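Pyocin S5 (Pseudomonas aeruginosa PAO1, PDB 6THK) is a bacteriocin that enters Pseudomonas aeruginosa cells and, as a channel-forming colicin, probably kills by forming pores that depolarise the cytoplasmic membrane. Local coordinates at residues A[468-473]-A[493-498]; A[388-393]-A[464-469]; A[250-255]-A[290-295]. The protein carries 1 engineered substitution. One frame throughout, in Å; residues are numbered along the deposited sequence.

Contact 1: A[468-473]-A[493-498]; sequences GILGFA and NLVISI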
loop_
_atom_site.group_PDB
_atom_site.type_symbol
_atom_site.label_atom_id
_atom_site.label_comp_id
_atom_site.label_asym_id
_atom_site.label_seq_id
_atom_site.Cartn_x
_atom_site.Cartn_y
_atom_site.Cartn_z
ATOM N N GLY A 468 24.922 31.396 52.646
ATOM C CA GLY A 468 24.363 31.836 53.917
ATOM C C GLY A 468 23.208 32.804 53.735
ATOM O O GLY A 468 22.967 33.285 52.621
ATOM N N ILE A 469 22.499 33.118 54.834
ATOM C CA ILE A 469 21.305 33.985 54.834
ATOM C C ILE A 469 21.633 35.406 54.369
ATOM O O ILE A 469 20.860 35.969 53.590
ATOM C CB ILE A 469 20.512 33.949 56.202
ATOM C CG1 ILE A 469 19.127 34.616 56.056
ATOM C CG2 ILE A 469 21.318 34.515 57.409
ATOM C CD1 ILE A 469 18.188 34.522 57.267
ATOM N N LEU A 470 22.747 35.948 54.849
ATOM C CA LEU A 470 23.194 37.288 54.505
ATOM C C LEU A 470 23.559 37.391 53.033
ATOM O O LEU A 470 23.037 38.239 52.330
ATOM C CB LEU A 470 24.372 37.708 55.378
ATOM C CG LEU A 470 24.933 39.094 55.094
ATOM C CD1 LEU A 470 23.848 40.147 55.199
ATOM C CD2 LEU A 470 26.088 39.420 56.016
ATOM N N GLY A 471 24.480 36.550 52.581
ATOM C CA GLY A 471 24.851 36.521 51.168
ATOM C C GLY A 471 23.632 36.354 50.267
ATOM O O GLY A 471 23.488 37.082 49.277
ATOM N N PHE A 472 22.702 35.445 50.626
ATOM C CA PHE A 472 21.496 35.221 49.793
ATOM C C PHE A 472 20.588 36.452 49.726
ATOM O O PHE A 472 20.074 36.751 48.665
ATOM C CB PHE A 472 20.719 33.964 50.193
ATOM C CG PHE A 472 19.491 33.685 49.347
ATOM C CD1 PHE A 472 19.595 33.531 47.967
ATOM C CD2 PHE A 472 18.247 33.513 49.936
ATOM C CE1 PHE A 472 18.469 33.244 47.189
ATOM C CE2 PHE A 472 17.116 33.238 49.155
ATOM C CZ PHE A 472 17.239 33.093 47.785
ATOM N N ALA A 473 20.471 37.197 50.829
ATOM C CA ALA A 473 19.709 38.430 50.909
ATOM C C ALA A 473 20.387 39.535 50.083
ATOM O O ALA A 473 19.685 40.289 49.407
ATOM C CB ALA A 473 19.577 38.866 52.360
ATOM N N ASN A 493 15.690 45.905 53.111
ATOM C CA ASN A 493 15.154 45.824 54.475
ATOM C C ASN A 493 15.565 44.506 55.106
ATOM O O ASN A 493 16.099 44.526 56.207
ATOM C CB ASN A 493 13.641 45.955 54.487
ATOM C CG ASN A 493 13.100 47.308 54.083
ATOM O OD1 ASN A 493 11.911 47.432 53.753
ATOM N ND2 ASN A 493 13.931 48.359 54.110
ATOM N N LEU A 494 15.400 43.379 54.381
ATOM C CA LEU A 494 15.807 42.053 54.864
ATOM C C LEU A 494 17.302 41.985 55.215
ATOM O O LEU A 494 17.627 41.421 56.248
ATOM C CB LEU A 494 15.430 40.956 53.872
ATOM C CG LEU A 494 15.737 39.497 54.249
ATOM C CD1 LEU A 494 14.986 39.055 55.517
ATOM C CD2 LEU A 494 15.421 38.566 53.075
ATOM N N VAL A 495 18.195 42.564 54.376
ATOM C CA VAL A 495 19.648 42.586 54.632
ATOM C C VAL A 495 19.903 43.274 55.986
ATOM O O VAL A 495 20.484 42.662 56.874
ATOM C CB VAL A 495 20.451 43.272 53.491
ATOM C CG1 VAL A 495 21.920 43.429 53.861
ATOM C CG2 VAL A 495 20.314 42.505 52.180
ATOM N N ILE A 496 19.378 44.478 56.148
ATOM C CA ILE A 496 19.565 45.246 57.362
ATOM C C ILE A 496 18.991 44.522 58.563
ATOM O O ILE A 496 19.565 44.537 59.639
ATOM C CB ILE A 496 18.906 46.623 57.241
ATOM C CG1 ILE A 496 19.763 47.545 56.376
ATOM C CG2 ILE A 496 18.682 47.219 58.617
ATOM C CD1 ILE A 496 18.974 48.626 55.677
ATOM N N SER A 497 17.818 43.936 58.362
ATOM C CA SER A 497 17.117 43.188 59.389
ATOM C C SER A 497 17.937 41.971 59.769
ATOM O O SER A 497 17.963 41.567 60.920
ATOM C CB SER A 497 15.725 42.787 58.890
ATOM O OG SER A 497 15.319 41.517 59.366
ATOM N N ILE A 498 18.633 41.405 58.793
ATOM C CA ILE A 498 19.458 40.228 59.022
ATOM C C ILE A 498 20.691 40.612 59.793
ATOM O O ILE A 498 21.304 39.787 60.452
ATOM C CB ILE A 498 19.919 39.567 57.718
ATOM C CG1 ILE A 498 18.865 38.602 57.206
ATOM C CG2 ILE A 498 21.222 38.819 57.932
ATOM C CD1 ILE A 498 19.144 38.119 55.807
#
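Ile498 reaches across from helix 485-498 and is met in turn by Ile469, Leu470 and Ala473 of helix 468-481. At its CB the side chain divides. The CG2 branch lies anti to the backbone N and meets the CD1 methyl of Leu470 at 4.0 Å. The CG1 branch, which chi1 of -85° places beside the backbone N, runs past the outer end of Ile469, with Ile498 CG1 4.1 Å from Ile469 CD1. At the tip, Ile498 CD1 is packed closely, 3.5 Å from Ile469 CG1 and 3.6 Å from Ala473 CB. The two isoleucine chains pass at an oblique angle, so that the tip of one rests on the middle of the other.

One turn back on the same helix, Val495 fills the space beside Ala473, its CG2 3.7 Å from Ala473 CB, while its other methyl, CG1, touches Leu470 CD1. With only a methyl at Ala473, the backbones come close here: the CA atoms of Ala473 and Val495 are 5.6 Å apart. The side chains that meet are all apolar and mostly buried, between antiparallel helix segments at 158°.

Leu470 also packs on Ile387 and on the zinc ligand Asp383 of helix 381-392, while Ile469 and Leu494 rest on helix 340-353. The pair thus lies within the helical bundle of the colicin pore-forming domain.

Contact 2: A[388-393]-A[464-469]; sequences AKAFDS and ATPIGI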
loop_
_atom_site.group_PDB
_atom_site.type_symbol
_atom_site.label_atom_id
_atom_site.label_comp_id
_atom_site.label_asym_id
_atom_site.label_seq_id
_atom_site.Cartn_x
_atom_site.Cartn_y
_atom_site.Cartn_z
ATOM N N ALA A 388 32.409 36.640 50.056
ATOM C CA ALA A 388 33.389 36.474 48.973
ATOM C C ALA A 388 33.910 35.028 48.892
ATOM O O ALA A 388 33.858 34.431 47.817
ATOM C CB ALA A 388 34.524 37.442 49.159
ATOM N N LYS A 389 34.299 34.437 50.045
ATOM C CA LYS A 389 34.780 33.054 50.164
ATOM C C LYS A 389 33.774 32.030 49.680
ATOM O O LYS A 389 34.174 31.073 49.006
ATOM C CB LYS A 389 35.228 32.741 51.597
ATOM N N ALA A 390 32.500 32.262 49.956
ATOM C CA ALA A 390 31.427 31.372 49.541
ATOM C C ALA A 390 31.340 31.289 48.027
ATOM O O ALA A 390 31.163 30.232 47.465
ATOM C CB ALA A 390 30.114 31.847 50.104
ATOM N N PHE A 391 31.470 32.432 47.385
ATOM C CA PHE A 391 31.420 32.530 45.955
ATOM C C PHE A 391 32.590 31.825 45.288
ATOM O O PHE A 391 32.440 31.290 44.221
ATOM C CB PHE A 391 31.415 33.983 45.552
ATOM C CG PHE A 391 30.064 34.613 45.566
ATOM C CD1 PHE A 391 29.011 34.028 44.925
ATOM C CD2 PHE A 391 29.863 35.815 46.196
ATOM C CE1 PHE A 391 27.782 34.632 44.916
ATOM C CE2 PHE A 391 28.639 36.433 46.195
ATOM C CZ PHE A 391 27.592 35.834 45.558
ATOM N N ASP A 392 33.750 31.846 45.925
ATOM C CA ASP A 392 34.951 31.209 45.408
ATOM C C ASP A 392 34.749 29.717 45.433
ATOM O O ASP A 392 35.213 29.034 44.558
ATOM C CB ASP A 392 36.180 31.555 46.261
ATOM C CG ASP A 392 36.985 32.719 45.715
ATOM O OD1 ASP A 392 36.517 33.364 44.767
ATOM O OD2 ASP A 392 38.082 33.008 46.242
ATOM N N SER A 393 34.060 29.215 46.443
ATOM C CA SER A 393 33.805 27.790 46.593
ATOM C C SER A 393 32.677 27.264 45.708
ATOM O O SER A 393 32.357 26.088 45.738
ATOM C CB SER A 393 33.468 27.486 48.053
ATOM O OG SER A 393 32.818 26.242 48.193
ATOM N N ALA A 464 24.033 25.978 44.923
ATOM C CA ALA A 464 25.370 25.478 44.595
ATOM C C ALA A 464 26.491 26.070 45.451
ATOM O O ALA A 464 27.647 25.674 45.290
ATOM C CB ALA A 464 25.648 25.758 43.126
ATOM N N THR A 465 26.157 26.995 46.357
ATOM C CA THR A 465 27.127 27.744 47.162
ATOM C C THR A 465 26.772 27.757 48.670
ATOM O O THR A 465 25.588 27.927 48.981
ATOM C CB THR A 465 27.062 29.224 46.666
ATOM O OG1 THR A 465 26.849 29.264 45.267
ATOM C CG2 THR A 465 28.265 30.036 46.989
ATOM N N PRO A 466 27.768 27.732 49.610
ATOM C CA PRO A 466 27.455 27.916 51.046
ATOM C C PRO A 466 27.342 29.424 51.359
ATOM O O PRO A 466 27.994 29.969 52.277
ATOM C CB PRO A 466 28.664 27.272 51.768
ATOM C CG PRO A 466 29.683 26.958 50.679
ATOM C CD PRO A 466 29.219 27.581 49.403
ATOM N N ILE A 467 26.478 30.107 50.577
ATOM C CA ILE A 467 26.273 31.555 50.570
ATOM C C ILE A 467 25.770 32.134 51.946
ATOM O O ILE A 467 26.221 33.233 52.344
ATOM C CB ILE A 467 25.397 32.014 49.357
ATOM C CG1 ILE A 467 25.467 33.526 49.193
ATOM C CG2 ILE A 467 23.942 31.496 49.370
ATOM C CD1 ILE A 467 25.609 33.941 47.944
ATOM N N GLY A 468 24.922 31.396 52.646
ATOM C CA GLY A 468 24.363 31.836 53.917
ATOM C C GLY A 468 23.208 32.804 53.735
ATOM O O GLY A 468 22.967 33.285 52.621
ATOM N N ILE A 469 22.499 33.118 54.834
ATOM C CA ILE A 469 21.305 33.985 54.834
ATOM C C ILE A 469 21.633 35.406 54.369
ATOM O O ILE A 469 20.860 35.969 53.590
ATOM C CB ILE A 469 20.512 33.949 56.202
ATOM C CG1 ILE A 469 19.127 34.616 56.056
ATOM C CG2 ILE A 469 21.318 34.515 57.409
ATOM C CD1 ILE A 469 18.188 34.522 57.267
#
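The ring of Phe391 meets the end of Ile467 obliquely: the CD1 methyl lies 3.6 Å from Phe391 CZ and 3.8 Å from Phe391 CE1, so the far corner of the ring takes the contact. The ring also meets that of Phe426, with the two planes at about 50°, and packs on Thr461 and Val475. The phenylalanine CB leaves the helix away from the other segment, and the length of its side chain brings the ring back to Ile467. On the partner's side, chi1 of -167° turns the CG1 branch of Ile467 toward the ring, anti to the backbone N, and its CD1 methyl ends there.

Residues 465-467 link helix 451-464 to helix 468-481, within the predicted transmembrane region. This is consistent with the turn of the hydrophobic helical hairpin that lies buried in the soluble form of colicin pore-forming domains. Pro466 is the centre of an inverse gamma turn, closed by the hydrogen bond from Ile467 N to Thr465 O at 2.8 Å.

The last turn of helix 381-392 packs against this turn, mainly through Ala390. Ala390 CB points into it, 3.6 Å from Pro466 O and 3.9 Å from Ile467 CA. Beside it, the proline ring turns its CD atom toward the helix end, 3.8 Å from Ala390 O and 4.0 Å from Ser393 OG. Thr465 directs its methyl CG2 at the same stretch of helix, although the exact spacing to Ala390 is doubtful, while its OG1 is hydrogen-bonded to Thr461 O.

Contact 3: A[250-255]-A[290-295]; sequences QAIADK and ASLQAR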
loop_
_atom_site.group_PDB
_atom_site.type_symbol
_atom_site.label_atom_id
_atom_site.label_comp_id
_atom_site.label_asym_id
_atom_site.label_seq_id
_atom_site.Cartn_x
_atom_site.Cartn_y
_atom_site.Cartn_z
ATOM N N GLN A 250 -4.991 -6.159 5.699
ATOM C CA GLN A 250 -6.182 -6.814 5.165
ATOM C C GLN A 250 -6.020 -7.158 3.672
ATOM O O GLN A 250 -6.409 -8.253 3.258
ATOM C CB GLN A 250 -7.445 -5.984 5.444
ATOM C CG GLN A 250 -8.757 -6.742 5.168
ATOM C CD GLN A 250 -9.001 -7.905 6.112
ATOM O OE1 GLN A 250 -8.834 -9.078 5.761
ATOM N NE2 GLN A 250 -9.410 -7.606 7.335
ATOM N N ALA A 251 -5.419 -6.244 2.877
ATOM C CA ALA A 251 -5.142 -6.472 1.456
ATOM C C ALA A 251 -4.209 -7.671 1.277
ATOM O O ALA A 251 -4.404 -8.435 0.337
ATOM C CB ALA A 251 -4.521 -5.232 0.833
ATOM N N ILE A 252 -3.198 -7.838 2.172
ATOM C CA ILE A 252 -2.296 -8.998 2.146
ATOM C C ILE A 252 -3.124 -10.269 2.453
ATOM O O ILE A 252 -3.040 -11.221 1.689
ATOM C CB ILE A 252 -1.037 -8.852 3.064
ATOM C CG1 ILE A 252 -0.198 -7.619 2.658
ATOM C CG2 ILE A 252 -0.161 -10.125 2.998
ATOM C CD1 ILE A 252 0.860 -7.160 3.648
ATOM N N ALA A 253 -3.956 -10.240 3.532
ATOM C CA ALA A 253 -4.839 -11.325 3.995
ATOM C C ALA A 253 -5.835 -11.804 2.922
ATOM O O ALA A 253 -6.071 -13.007 2.792
ATOM C CB ALA A 253 -5.594 -10.889 5.240
ATOM N N ASP A 254 -6.421 -10.861 2.176
ATOM C CA ASP A 254 -7.360 -11.144 1.109
ATOM C C ASP A 254 -6.647 -11.700 -0.122
ATOM O O ASP A 254 -7.113 -12.678 -0.697
ATOM C CB ASP A 254 -8.187 -9.889 0.776
ATOM C CG ASP A 254 -9.118 -9.441 1.893
ATOM O OD1 ASP A 254 -8.963 -9.935 3.040
ATOM O OD2 ASP A 254 -10.010 -8.601 1.622
ATOM N N LYS A 255 -5.503 -11.120 -0.500
ATOM C CA LYS A 255 -4.726 -11.584 -1.656
ATOM C C LYS A 255 -4.148 -12.997 -1.497
ATOM O O LYS A 255 -3.974 -13.690 -2.496
ATOM C CB LYS A 255 -3.635 -10.586 -2.023
ATOM C CG LYS A 255 -4.190 -9.441 -2.826
ATOM C CD LYS A 255 -3.154 -8.407 -3.172
ATOM C CE LYS A 255 -3.819 -7.091 -3.482
ATOM N NZ LYS A 255 -4.906 -7.247 -4.482
ATOM N N ALA A 290 3.992 -8.817 -2.559
ATOM C CA ALA A 290 5.341 -8.355 -2.291
ATOM C C ALA A 290 5.395 -6.819 -2.238
ATOM O O ALA A 290 6.110 -6.270 -1.400
ATOM C CB ALA A 290 6.301 -8.900 -3.337
ATOM N N SER A 291 4.629 -6.133 -3.114
ATOM C CA SER A 291 4.539 -4.676 -3.129
ATOM C C SER A 291 3.890 -4.197 -1.833
ATOM O O SER A 291 4.351 -3.219 -1.243
ATOM C CB SER A 291 3.724 -4.193 -4.318
ATOM O OG SER A 291 3.362 -2.834 -4.143
ATOM N N LEU A 292 2.820 -4.891 -1.399
ATOM C CA LEU A 292 2.110 -4.592 -0.162
ATOM C C LEU A 292 2.991 -4.834 1.052
ATOM O O LEU A 292 2.952 -4.056 1.997
ATOM C CB LEU A 292 0.843 -5.442 -0.058
ATOM C CG LEU A 292 -0.371 -4.977 -0.850
ATOM C CD1 LEU A 292 -1.409 -6.050 -0.881
ATOM C CD2 LEU A 292 -0.988 -3.721 -0.244
ATOM N N GLN A 293 3.774 -5.916 1.042
ATOM C CA GLN A 293 4.659 -6.264 2.153
ATOM C C GLN A 293 5.768 -5.235 2.325
ATOM O O GLN A 293 6.069 -4.855 3.460
ATOM C CB GLN A 293 5.205 -7.680 1.987
ATOM C CG GLN A 293 4.294 -8.734 2.607
ATOM C CD GLN A 293 4.589 -10.160 2.175
ATOM O OE1 GLN A 293 4.101 -11.123 2.783
ATOM N NE2 GLN A 293 5.364 -10.341 1.102
ATOM N N ALA A 294 6.318 -4.726 1.199
ATOM C CA ALA A 294 7.352 -3.679 1.164
ATOM C C ALA A 294 6.815 -2.397 1.788
ATOM O O ALA A 294 7.548 -1.736 2.522
ATOM C CB ALA A 294 7.798 -3.410 -0.271
ATOM N N ARG A 295 5.521 -2.067 1.499
ATOM C CA ARG A 295 4.762 -0.917 2.011
ATOM C C ARG A 295 4.572 -1.050 3.523
ATOM O O ARG A 295 4.793 -0.080 4.251
ATOM C CB ARG A 295 3.397 -0.884 1.327
ATOM C CG ARG A 295 2.565 0.376 1.548
ATOM C CD ARG A 295 1.366 0.376 0.617
ATOM N NE ARG A 295 1.730 -0.015 -0.752
ATOM C CZ ARG A 295 1.748 0.808 -1.793
ATOM N NH1 ARG A 295 1.386 2.079 -1.652
ATOM N NH2 ARG A 295 2.106 0.361 -2.991
#
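Leu292 projects from helix 272-338 onto helix 237-267, where Ala251, Ile252 and Lys255 receive it. Its chi1 of -80° sets CG beside the backbone N and anti to the carbonyl carbon, and the two methyls spread over the small side chain opposite: Leu292 CD1 is 3.6 Å from Ala251 CB, and CD2 lies a little farther from the same atom. Nearer the backbone, Leu292 CB touches Ile252 CG1 at 3.6 Å. The CG1 branch of Ile252 is placed in the same way, and the two side chains lie alongside each other, pointing opposite ways, which puts the middle of one beside the base of the other. The tip of Ile252 continues beyond the leucine, and its CD1 lies 3.9 Å from Gln293 CG, crossing the glutamine chain at about a right angle.

Leu292 also touches Val248, so it sits among Val248, Ala251, Ile252 and Lys255, spaced i, i+3, i+4 and i+7 along the facing helix. This is the knobs-into-holes packing of a coiled coil, which is predicted for this region; the two helix segments run antiparallel at 156°, with their axes 9.7 Å apart.

Lys255 completes the hole with its aliphatic part. The chain is extended as far as CE and runs roughly perpendicular to the leucine, with Lys255 CE 3.7 Å from Leu292 CD1. It then bends at its last torsion (chi4 -51°), and NZ forms salt bridges with Glu221 and Glu288. These two glutamates bind a zinc ion, so the ammonium group lies in the second shell of that site, where it probably offsets part of their negative charge.

How the contacts relate
From the N terminus, contact 3 comes first: it closes the helical hairpin of helix 237-267 and the long helix 272-338 in the elongated middle of the molecule. That long helix then carries the chain to the pore-forming domain, where contact 2 brings helix 381-392 against the turn at 464-469 and closes a loop of 70 intervening residues. Contact 1 begins where contact 2 ends, since both include Gly468 and Ile469, and closes a shorter loop of 19 residues with helix 485-498. None nests in or crosses another. Contacts 1 and 2 touch, with centres 14 Å apart, whereas contact 3 lies 74 Å from contact 1, centre to centre.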